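Local coordinates for DocCel5: Type I dockerin repeat domain from A. cellulolyticus family 5 endoglucanase WP_010249057 S51I, L52N mutant (Acetivibrio cellulolyticus, PDB 5NRM), which probably joins a cellulosomal endoglucanase to its scaffoldin by docking onto a type I cohesin, with calcium ions bound in its EF-hand-like loops, at residues Ile14-Met19 with Ile54-Leu59. Numbering follows the deposited sequence.
With CA (calcium ion), chain C.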
loop_
_atom_site.group_PDB
_atom_site.type_symbol
_atom_site.label_atom_id
_atom_site.label_comp_id
_atom_site.label_asym_id
_atom_site.label_seq_id
_atom_site.Cartn_x
_atom_site.Cartn_y
_atom_site.Cartn_z
ATOM N N ILE B 14 -8.789 -3.898 -2.354
ATOM C CA ILE B 14 -9.969 -4.789 -2.183
ATOM C C ILE B 14 -10.357 -5.468 -3.526
ATOM O O ILE B 14 -10.664 -6.652 -3.530
ATOM C CB ILE B 14 -11.140 -4.063 -1.499
ATOM C CG1 ILE B 14 -10.719 -3.752 -0.015
ATOM C CG2 ILE B 14 -12.400 -4.869 -1.645
ATOM C CD1 ILE B 14 -11.707 -2.904 0.789
ATOM N N ASP B 15 -10.236 -4.763 -4.654
ATOM C CA ASP B 15 -10.389 -5.419 -5.972
ATOM C C ASP B 15 -9.299 -6.485 -6.134
ATOM O O ASP B 15 -9.572 -7.604 -6.566
ATOM C CB ASP B 15 -10.244 -4.392 -7.098
ATOM C CG ASP B 15 -11.306 -3.311 -7.025
ATOM O OD1 ASP B 15 -12.504 -3.638 -7.112
ATOM O OD2 ASP B 15 -10.934 -2.117 -6.868
ATOM N N PHE B 16 -8.050 -6.156 -5.737
ATOM C CA PHE B 16 -6.971 -7.144 -5.812
ATOM C C PHE B 16 -7.247 -8.388 -4.985
ATOM O O PHE B 16 -7.012 -9.490 -5.437
ATOM C CB PHE B 16 -5.734 -6.422 -5.295
ATOM C CG PHE B 16 -4.378 -7.098 -5.465
ATOM C CD1 PHE B 16 -3.961 -7.564 -6.667
ATOM C CD2 PHE B 16 -3.516 -7.137 -4.412
ATOM C CE1 PHE B 16 -2.689 -8.082 -6.810
ATOM C CE2 PHE B 16 -2.230 -7.688 -4.543
ATOM C CZ PHE B 16 -1.834 -8.172 -5.758
ATOM N N ALA B 17 -7.758 -8.199 -3.786
ATOM C CA ALA B 17 -8.191 -9.299 -2.954
ATOM C C ALA B 17 -9.313 -10.171 -3.537
ATOM O O ALA B 17 -9.293 -11.428 -3.470
ATOM C CB ALA B 17 -8.573 -8.794 -1.587
ATOM N N LEU B 18 -10.291 -9.522 -4.120
ATOM C CA LEU B 18 -11.357 -10.239 -4.742
ATOM C C LEU B 18 -10.830 -11.043 -5.924
ATOM O O LEU B 18 -11.238 -12.178 -6.129
ATOM C CB LEU B 18 -12.464 -9.307 -5.218
ATOM C CG LEU B 18 -13.267 -8.672 -4.056
ATOM C CD1 LEU B 18 -14.088 -7.527 -4.528
ATOM C CD2 LEU B 18 -14.206 -9.642 -3.356
ATOM N N MET B 19 -9.950 -10.458 -6.696
ATOM C CA MET B 19 -9.315 -11.217 -7.771
ATOM C C MET B 19 -8.551 -12.448 -7.204
ATOM O O MET B 19 -8.537 -13.519 -7.785
ATOM C CB MET B 19 -8.357 -10.360 -8.499
ATOM C CG MET B 19 -9.034 -9.279 -9.268
ATOM S SD MET B 19 -7.830 -8.353 -10.231
ATOM C CE MET B 19 -7.412 -9.660 -11.437
ATOM N N ILE B 54 -0.895 -8.329 -13.170
ATOM C CA ILE B 54 -1.050 -7.026 -13.806
ATOM C C ILE B 54 -1.693 -5.999 -12.857
ATOM O O ILE B 54 -1.245 -4.823 -12.835
ATOM C CB ILE B 54 -1.822 -7.102 -15.149
ATOM C CG1 ILE B 54 -1.014 -7.751 -16.259
ATOM C CG2 ILE B 54 -2.334 -5.755 -15.668
ATOM C CD1 ILE B 54 -1.827 -8.198 -17.472
ATOM N N MET B 55 -2.727 -6.395 -12.132
ATOM C CA MET B 55 -3.345 -5.484 -11.174
ATOM C C MET B 55 -2.294 -5.058 -10.153
ATOM O O MET B 55 -2.302 -3.864 -9.717
ATOM C CB MET B 55 -4.645 -5.982 -10.489
ATOM C CG MET B 55 -5.439 -4.774 -9.696
ATOM S SD MET B 55 -6.813 -5.589 -8.872
ATOM C CE MET B 55 -7.905 -5.273 -10.314
ATOM N N ARG B 56 -1.437 -5.996 -9.715
ATOM C CA ARG B 56 -0.384 -5.663 -8.735
ATOM C C ARG B 56 0.526 -4.573 -9.330
ATOM O O ARG B 56 0.820 -3.590 -8.658
ATOM C CB ARG B 56 0.459 -6.898 -8.291
ATOM C CG ARG B 56 1.637 -6.554 -7.321
ATOM C CD ARG B 56 2.284 -7.830 -6.704
ATOM N NE ARG B 56 3.508 -7.602 -5.853
ATOM C CZ ARG B 56 3.525 -7.621 -4.491
ATOM N NH1 ARG B 56 2.391 -7.873 -3.745
ATOM N NH2 ARG B 56 4.628 -7.377 -3.864
ATOM N N MET B 57 0.923 -4.716 -10.584
ATOM C CA MET B 57 1.781 -3.703 -11.236
ATOM C C MET B 57 1.074 -2.359 -11.264
ATOM O O MET B 57 1.678 -1.333 -11.016
ATOM C CB MET B 57 2.125 -4.078 -12.655
ATOM C CG MET B 57 3.031 -5.268 -12.736
ATOM S SD MET B 57 3.123 -5.946 -14.446
ATOM C CE MET B 57 3.329 -4.499 -15.494
ATOM N N TYR B 58 -0.230 -2.344 -11.542
ATOM C CA TYR B 58 -0.987 -1.088 -11.566
ATOM C C TYR B 58 -1.042 -0.418 -10.187
ATOM O O TYR B 58 -0.833 0.814 -10.030
ATOM C CB TYR B 58 -2.424 -1.304 -12.135
ATOM C CG TYR B 58 -3.315 -0.118 -12.051
ATOM C CD1 TYR B 58 -3.306 0.849 -13.044
ATOM C CD2 TYR B 58 -4.154 0.055 -10.966
ATOM C CE1 TYR B 58 -4.135 1.959 -12.943
ATOM C CE2 TYR B 58 -4.969 1.159 -10.871
ATOM C CZ TYR B 58 -4.941 2.089 -11.885
ATOM O OH TYR B 58 -5.753 3.184 -11.683
ATOM N N LEU B 59 -1.328 -1.223 -9.170
ATOM C CA LEU B 59 -1.454 -0.686 -7.826
ATOM C C LEU B 59 -0.103 -0.211 -7.306
ATOM O O LEU B 59 -0.090 0.693 -6.446
ATOM C CB LEU B 59 -2.030 -1.762 -6.902
ATOM C CG LEU B 59 -3.511 -2.025 -7.200
ATOM C CD1 LEU B 59 -4.013 -3.233 -6.376
ATOM C CD2 LEU B 59 -4.400 -0.791 -6.956
HETATM CA CA CA C . -13.142 -1.227 -6.646
HETATM O O HOH W 1 -12.636 -1.569 -4.316
#
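The Phe16 ring reaches across to helix 49-59 with the sulfur of Met55 at its edge, 5.3 Å from the ring centroid and 76° off the ring normal, a Met-aromatic contact. Arg56 and Leu59 approach the same ring obliquely: Arg56 brings its CB to 3.6 Å from Phe16 CZ, while Leu59 CD1 lies 3.8 Å from Phe16 CB, near the root of the ring. Phe52, one turn before Arg56, stacks on the ring as well. With CG anti to the backbone N (chi1 -170°), Phe16 extends towards helix 49-59. Met55 CG is likewise anti to its own N; the two side chains pass alongside each other in opposing senses, and Met55 SD lies 3.4 Å from Phe16 N. The bend at the end of the Met55 chain leaves its methyl group near Asp15 CB. The very close approach of the Met19 sulfur to Met55 SD and CE is doubtful. No hydrogen bond links the two segments. Just beyond this apolar layer, the Asp15 carboxylate grips a calcium ion with both oxygens, OD1 at 2.5 Å and OD2 at 2.4 Å; Asp4, Asp6, Asn8 and Ser10 complete the site with a water, and Asn12 N donates to OD2. Phe16 and Arg56 also touch a second protein chain of the assembly. Segments 14-19 and 54-59 run nearly antiparallel (168°), their axes coming within 10.4 Å. Each helix follows a calcium loop, that of Asp15 or that of Asp40-Asp51, and such antiparallel packing of two EF-hand-like loop-helix repeats is characteristic of type I dockerins.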